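Local atomic coordinates of cadherin-related family member 2 (Mus musculus, PDB entry 5CYX), a protein that probably mediates calcium-dependent adhesion between neighbouring microvilli of epithelial cells by binding CDHR5 through its extracellular domain. Residues Ile114-Pro119 against Glu215-Pro220; Ala179-Glu184 against Ile210-Glu215. All blocks are in the same frame, centred on the assembly; numbering follows the deposited sequence. Where two conformers were deposited one is given.

Contact 1 (Ile114-Pro119 against Glu215-Pro220); sequences INETLP and EPDLDP. With CA (calcium ion), chain E; CA (calcium ion), chain F.
Glu116 and Glu215 reach past each other in opposite directions, and their torsions set up the contact: Glu116 CG lies between its own backbone N and carbonyl carbon (chi1 77°) with the chain then extended, while Glu215 CG stands anti to its carbonyl carbon (chi1 -68°). Each carboxylate thereby arrives beside the other segment's backbone. Glu116 OE2 accepts the N-H of Glu215 at 2.9 Å, the donor coming from above the carboxylate plane, and the same oxygen binds a calcium ion at 2.3 Å. In return Glu215 OE1 takes the amide N of Thr117 at 2.8 Å, met nearly along the C-O axis, inside the type I turn from Asn115 to Leu118. Thr117 OG1 also donates to this oxygen, although the modelled separation is implausibly short and its exact value doubtful. The amide of Asn115 stacks on the Glu215 carboxylate, their planes 26° apart.

The calcium ion joins the two segments at the junction of the second and third cadherin repeats. Glu215 O binds it at 2.3 Å and Asp217 OD1 at 2.4 Å; a water, the fourth ligand here, donates to Glu116 OE1 at 2.6 Å, and Asp214 and Asp250 bring the total to six. Glu116 has its strongest polar partner outside the segments in Tyr174. Leu218 O binds a second calcium ion with Asp248, Asp250 and Glu304. Consistent with the calcium-stiffened linkers of cadherins, the approach of Glu116 OE2 to Asp217 OD1, 3.3 Å apart, probably depends on the bound ion offsetting their repulsion.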
loop_
_atom_site.group_PDB
_atom_site.type_symbol
_atom_site.label_atom_id
_atom_site.label_comp_id
_atom_site.label_asym_id
_atom_site.label_seq_id
_atom_site.Cartn_x
_atom_site.Cartn_y
_atom_site.Cartn_z
ATOM N N ILE A 114 16.705 1.011 -9.358
ATOM C CA ILE A 114 15.411 0.741 -9.971
ATOM C C ILE A 114 15.294 1.362 -11.348
ATOM O O ILE A 114 15.877 2.428 -11.620
ATOM C CB ILE A 114 14.257 1.211 -9.090
ATOM C CG1 ILE A 114 14.301 2.735 -8.911
ATOM C CG2 ILE A 114 14.284 0.480 -7.760
ATOM C CD1 ILE A 114 13.361 3.251 -7.866
ATOM N N ASN A 115 14.560 0.671 -12.212
ATOM C CA ASN A 115 14.247 1.161 -13.532
ATOM C C ASN A 115 13.334 2.354 -13.411
ATOM O O ASN A 115 12.405 2.327 -12.595
ATOM C CB ASN A 115 13.471 0.109 -14.340
ATOM C CG ASN A 115 14.346 -1.002 -14.864
ATOM O OD1 ASN A 115 13.843 -2.040 -15.243
ATOM N ND2 ASN A 115 15.607 -0.827 -14.853
ATOM N N GLU A 116 13.524 3.338 -14.279
ATOM C CA GLU A 116 12.671 4.545 -14.201
ATOM C C GLU A 116 11.214 4.204 -14.568
ATOM O O GLU A 116 10.339 4.929 -14.116
ATOM C CB GLU A 116 13.183 5.692 -15.054
ATOM C CG GLU A 116 12.944 5.604 -16.547
ATOM C CD GLU A 116 13.631 6.701 -17.374
ATOM O OE1 GLU A 116 13.803 7.904 -16.950
ATOM O OE2 GLU A 116 13.952 6.351 -18.541
ATOM N N THR A 117 10.962 3.150 -15.364
ATOM C CA THR A 117 9.543 2.729 -15.681
ATOM C C THR A 117 8.862 1.925 -14.574
ATOM O O THR A 117 7.742 1.517 -14.755
ATOM C CB THR A 117 9.400 1.898 -16.979
ATOM O OG1 THR A 117 10.279 0.788 -16.920
ATOM C CG2 THR A 117 9.714 2.719 -18.205
ATOM N N LEU A 118 9.539 1.661 -13.449
ATOM C CA LEU A 118 8.911 0.994 -12.311
ATOM C C LEU A 118 7.474 1.536 -12.057
ATOM O O LEU A 118 7.283 2.758 -11.872
ATOM C CB LEU A 118 9.753 1.154 -11.057
ATOM C CG LEU A 118 9.353 0.306 -9.859
ATOM C CD1 LEU A 118 9.494 -1.202 -10.137
ATOM C CD2 LEU A 118 10.175 0.733 -8.651
ATOM N N PRO A 119 6.474 0.642 -12.052
ATOM C CA PRO A 119 5.115 1.179 -11.864
ATOM C C PRO A 119 4.807 1.695 -10.448
ATOM O O PRO A 119 5.353 1.224 -9.437
ATOM C CB PRO A 119 4.193 0.014 -12.200
ATOM C CG PRO A 119 5.049 -1.040 -12.834
ATOM C CD PRO A 119 6.461 -0.783 -12.480
ATOM N N GLU A 215 15.964 4.339 -19.056
ATOM C CA GLU A 215 15.439 3.401 -20.048
ATOM C C GLU A 215 15.095 4.139 -21.339
ATOM O O GLU A 215 14.857 5.317 -21.302
ATOM C CB GLU A 215 14.225 2.681 -19.506
ATOM C CG GLU A 215 14.533 1.712 -18.370
ATOM C CD GLU A 215 13.242 1.023 -17.909
ATOM O OE1 GLU A 215 12.439 1.596 -17.130
ATOM O OE2 GLU A 215 13.008 -0.096 -18.365
ATOM N N PRO A 216 15.134 3.449 -22.487
ATOM C CA PRO A 216 15.004 4.170 -23.741
ATOM C C PRO A 216 13.539 4.502 -24.055
ATOM O O PRO A 216 12.831 3.677 -24.623
ATOM C CB PRO A 216 15.610 3.221 -24.758
ATOM C CG PRO A 216 15.440 1.855 -24.170
ATOM C CD PRO A 216 15.527 2.036 -22.685
ATOM N N ASP A 217 13.105 5.690 -23.636
ATOM C CA ASP A 217 11.738 6.136 -23.898
ATOM C C ASP A 217 11.615 7.608 -24.245
ATOM O O ASP A 217 10.536 8.152 -24.141
ATOM C CB ASP A 217 10.871 5.849 -22.665
ATOM C CG ASP A 217 11.322 6.618 -21.419
ATOM O OD1 ASP A 217 12.415 7.263 -21.367
ATOM O OD2 ASP A 217 10.548 6.558 -20.459
ATOM N N LEU A 218 12.709 8.238 -24.653
ATOM C CA LEU A 218 12.678 9.586 -25.143
ATOM C C LEU A 218 13.287 9.559 -26.526
ATOM O O LEU A 218 14.343 8.906 -26.772
ATOM C CB LEU A 218 13.457 10.496 -24.200
ATOM C CG LEU A 218 12.872 10.667 -22.800
ATOM C CD1 LEU A 218 13.852 11.416 -21.925
ATOM C CD2 LEU A 218 11.559 11.451 -22.877
ATOM N N ASP A 219 12.638 10.266 -27.443
ATOM C CA ASP A 219 13.097 10.322 -28.825
ATOM C C ASP A 219 14.374 11.174 -28.944
ATOM O O ASP A 219 14.664 11.970 -28.056
ATOM C CB ASP A 219 11.983 10.868 -29.751
ATOM C CG ASP A 219 10.855 9.842 -30.013
ATOM O OD1 ASP A 219 11.033 8.624 -29.758
ATOM O OD2 ASP A 219 9.783 10.269 -30.486
ATOM N N PRO A 220 15.140 10.994 -30.036
ATOM C CA PRO A 220 16.291 11.861 -30.324
ATOM C C PRO A 220 15.913 13.276 -30.740
ATOM O O PRO A 220 14.842 13.473 -31.298
ATOM C CB PRO A 220 16.953 11.165 -31.502
ATOM C CG PRO A 220 15.821 10.501 -32.193
ATOM C CD PRO A 220 14.936 9.991 -31.095
HETATM CA CA CA E . 14.585 7.419 -20.448
HETATM CA CA CA F . 16.076 7.374 -26.764
HETATM O O HOH W 1 14.142 9.336 -19.116
HETATM O O HOH W 2 14.156 5.724 -27.018
HETATM O O HOH W 3 17.646 5.627 -25.917
#

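Contact 2 (Ala179-Glu184 against Ile210-Glu215). With CA (calcium ion), chain E.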
loop_
_atom_site.group_PDB
_atom_site.type_symbol
_atom_site.label_atom_id
_atom_site.label_comp_id
_atom_site.label_asym_id
_atom_site.label_seq_id
_atom_site.Cartn_x
_atom_site.Cartn_y
_atom_site.Cartn_z
ATOM N N ALA A 179 18.407 11.302 -11.385
ATOM C CA ALA A 179 19.042 10.000 -11.504
ATOM C C ALA A 179 19.261 9.317 -10.143
ATOM O O ALA A 179 19.598 8.136 -10.092
ATOM C CB ALA A 179 20.380 10.172 -12.215
ATOM N N PHE A 180 19.105 10.064 -9.050
ATOM C CA PHE A 180 19.456 9.573 -7.718
ATOM C C PHE A 180 18.580 10.198 -6.634
ATOM O O PHE A 180 18.143 11.351 -6.746
ATOM C CB PHE A 180 20.954 9.843 -7.427
ATOM C CG PHE A 180 21.459 9.273 -6.112
ATOM C CD1 PHE A 180 21.892 7.956 -6.017
ATOM C CD2 PHE A 180 21.549 10.079 -4.976
ATOM C CE1 PHE A 180 22.377 7.449 -4.817
ATOM C CE2 PHE A 180 22.027 9.575 -3.776
ATOM C CZ PHE A 180 22.435 8.262 -3.694
ATOM N N TYR A 181 18.328 9.419 -5.595
ATOM C CA TYR A 181 17.691 9.883 -4.386
ATOM C C TYR A 181 18.371 9.219 -3.197
ATOM O O TYR A 181 18.833 8.095 -3.285
ATOM C CB TYR A 181 16.189 9.596 -4.339
ATOM C CG TYR A 181 15.388 10.158 -5.503
ATOM C CD1 TYR A 181 15.226 9.421 -6.662
ATOM C CD2 TYR A 181 14.780 11.428 -5.432
ATOM C CE1 TYR A 181 14.568 9.930 -7.733
ATOM C CE2 TYR A 181 14.092 11.952 -6.498
ATOM C CZ TYR A 181 13.976 11.209 -7.637
ATOM O OH TYR A 181 13.305 11.682 -8.716
ATOM N N GLN A 182 18.405 9.943 -2.097
ATOM C CA GLN A 182 18.797 9.435 -0.834
ATOM C C GLN A 182 17.680 9.732 0.149
ATOM O O GLN A 182 17.331 10.888 0.389
ATOM C CB GLN A 182 20.081 10.110 -0.346
ATOM C CG GLN A 182 20.564 9.510 0.966
ATOM C CD GLN A 182 21.693 10.324 1.567
ATOM O OE1 GLN A 182 22.765 10.350 1.010
ATOM N NE2 GLN A 182 21.451 10.979 2.689
ATOM N N LEU A 183 17.181 8.679 0.760
ATOM C CA LEU A 183 16.116 8.758 1.727
ATOM C C LEU A 183 16.745 8.547 3.081
ATOM O O LEU A 183 17.553 7.613 3.243
ATOM C CB LEU A 183 15.104 7.646 1.493
ATOM C CG LEU A 183 14.114 7.696 0.353
ATOM C CD1 LEU A 183 14.761 7.720 -1.004
ATOM C CD2 LEU A 183 13.227 6.466 0.472
ATOM N N GLU A 184 16.368 9.383 4.041
ATOM C CA GLU A 184 16.672 9.157 5.436
ATOM C C GLU A 184 15.424 8.601 6.141
ATOM O O GLU A 184 14.375 9.210 6.043
ATOM C CB GLU A 184 17.096 10.465 6.086
ATOM C CG GLU A 184 17.203 10.379 7.584
ATOM C CD GLU A 184 17.698 11.658 8.213
ATOM O OE1 GLU A 184 18.048 12.625 7.498
ATOM O OE2 GLU A 184 17.801 11.656 9.443
ATOM N N ILE A 210 19.072 5.404 -3.647
ATOM C CA ILE A 210 18.392 4.855 -4.820
ATOM C C ILE A 210 18.980 5.348 -6.130
ATOM O O ILE A 210 18.938 6.538 -6.365
ATOM C CB ILE A 210 16.889 5.174 -4.758
ATOM C CG1 ILE A 210 16.313 4.665 -3.428
ATOM C CG2 ILE A 210 16.149 4.542 -5.931
ATOM C CD1 ILE A 210 14.938 5.141 -3.154
ATOM N N SER A 211 19.539 4.462 -6.975
ATOM C CA SER A 211 19.914 4.838 -8.350
ATOM C C SER A 211 18.745 4.563 -9.326
ATOM O O SER A 211 18.182 3.502 -9.317
ATOM C CB SER A 211 21.171 4.122 -8.831
ATOM O OG SER A 211 22.155 4.231 -7.838
ATOM N N VAL A 212 18.406 5.545 -10.154
ATOM C CA VAL A 212 17.425 5.365 -11.196
ATOM C C VAL A 212 18.131 5.069 -12.482
ATOM O O VAL A 212 19.052 5.812 -12.866
ATOM C CB VAL A 212 16.594 6.641 -11.386
ATOM C CG1 VAL A 212 15.456 6.376 -12.381
ATOM C CG2 VAL A 212 16.057 7.095 -10.035
ATOM N N ILE A 213 17.698 4.005 -13.142
ATOM C CA ILE A 213 18.263 3.518 -14.389
ATOM C C ILE A 213 17.485 4.101 -15.546
ATOM O O ILE A 213 16.232 4.019 -15.618
ATOM C CB ILE A 213 18.175 1.975 -14.444
ATOM C CG1 ILE A 213 19.087 1.353 -13.385
ATOM C CG2 ILE A 213 18.474 1.414 -15.839
ATOM C CD1 ILE A 213 18.798 -0.138 -13.173
ATOM N N ASP A 214 18.217 4.702 -16.463
ATOM C CA ASP A 214 17.633 5.343 -17.621
ATOM C C ASP A 214 17.222 4.251 -18.612
ATOM O O ASP A 214 18.021 3.330 -18.935
ATOM C CB ASP A 214 18.611 6.326 -18.261
ATOM C CG ASP A 214 17.935 7.312 -19.196
ATOM O OD1 ASP A 214 16.641 7.305 -19.362
ATOM O OD2 ASP A 214 18.708 8.114 -19.744
ATOM N N GLU A 215 15.964 4.339 -19.056
ATOM C CA GLU A 215 15.439 3.401 -20.048
ATOM C C GLU A 215 15.095 4.139 -21.339
ATOM O O GLU A 215 14.857 5.317 -21.302
ATOM C CB GLU A 215 14.225 2.681 -19.506
ATOM C CG GLU A 215 14.533 1.712 -18.370
ATOM C CD GLU A 215 13.242 1.023 -17.909
ATOM O OE1 GLU A 215 12.439 1.596 -17.130
ATOM O OE2 GLU A 215 13.008 -0.096 -18.365
HETATM CA CA CA E . 14.585 7.419 -20.448
HETATM O O HOH W 1 14.142 9.336 -19.116
#
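Ala179, just ahead of strand 180-184, offers its carbonyl O to the N-H of Val212 at 2.9 Å in the second cadherin repeat, a Greek-key beta sandwich; strand 180-184 here runs antiparallel to strand 210-213, at 157° between their directions. The CB and CG2 of Val212 rest against this same carbonyl.

The ladder starts at Phe180, which faces Ser211 as a non-hydrogen-bonded pair, both side chains on one face of the sheet. In the conformer given, one of two, CG is anti to the backbone N (chi1 -175°), Phe180 CD1 comes within 3.3 Å of Ile210 O and Ser211 OG lies near the ring edge; this contact may not hold in the other.

At Tyr181 the side chain turns to the buried face. Tyr181 N donates to Ile210 O at 3.0 Å, and Tyr181 O accepts from Ile210 N at 2.7 Å, the two bonds of a hydrogen-bonded pair. Tyr181 CE1, at the ring edge, lies 3.9 Å from Val212 CG2, and the ring makes an edge-to-face stack with Phe158.

Leu183, on that same side, extends the apolar layer formed by Tyr181, Ile210 and Val212. Phe158 of strand 158-160 also packs on both Leu183 and Ile210. Among the apolar side-chain pairs the closest is methyl against methyl, Leu183 CD1 lying 3.4 Å from Ile210 CD1, tighter than usual van der Waals contact.

The two contacts share Glu215 and the sheet in which strand 206-213 lies between strands 109-115 and 180-189. Contact 2 is partly buried and joins the antiparallel neighbours through backbone bonds and apolar side chains; contact 1 is a surface contact beyond the strand ends, dominated by carboxylates and metal. The transition is continuous: Ile114 exchanges probable backbone hydrogen bonds with Ser211 and Ile213, while Ile114 CD1 packs on Ile210 CG2 and Glu116 CB on Val212 CG1. Past Ile213 the chain turns from sheet to ligand loop, with Asp214 and Glu215 binding the calcium ion also held by Glu116. Hydrophobic sandwich thus gives way to ionic linker within a few residues.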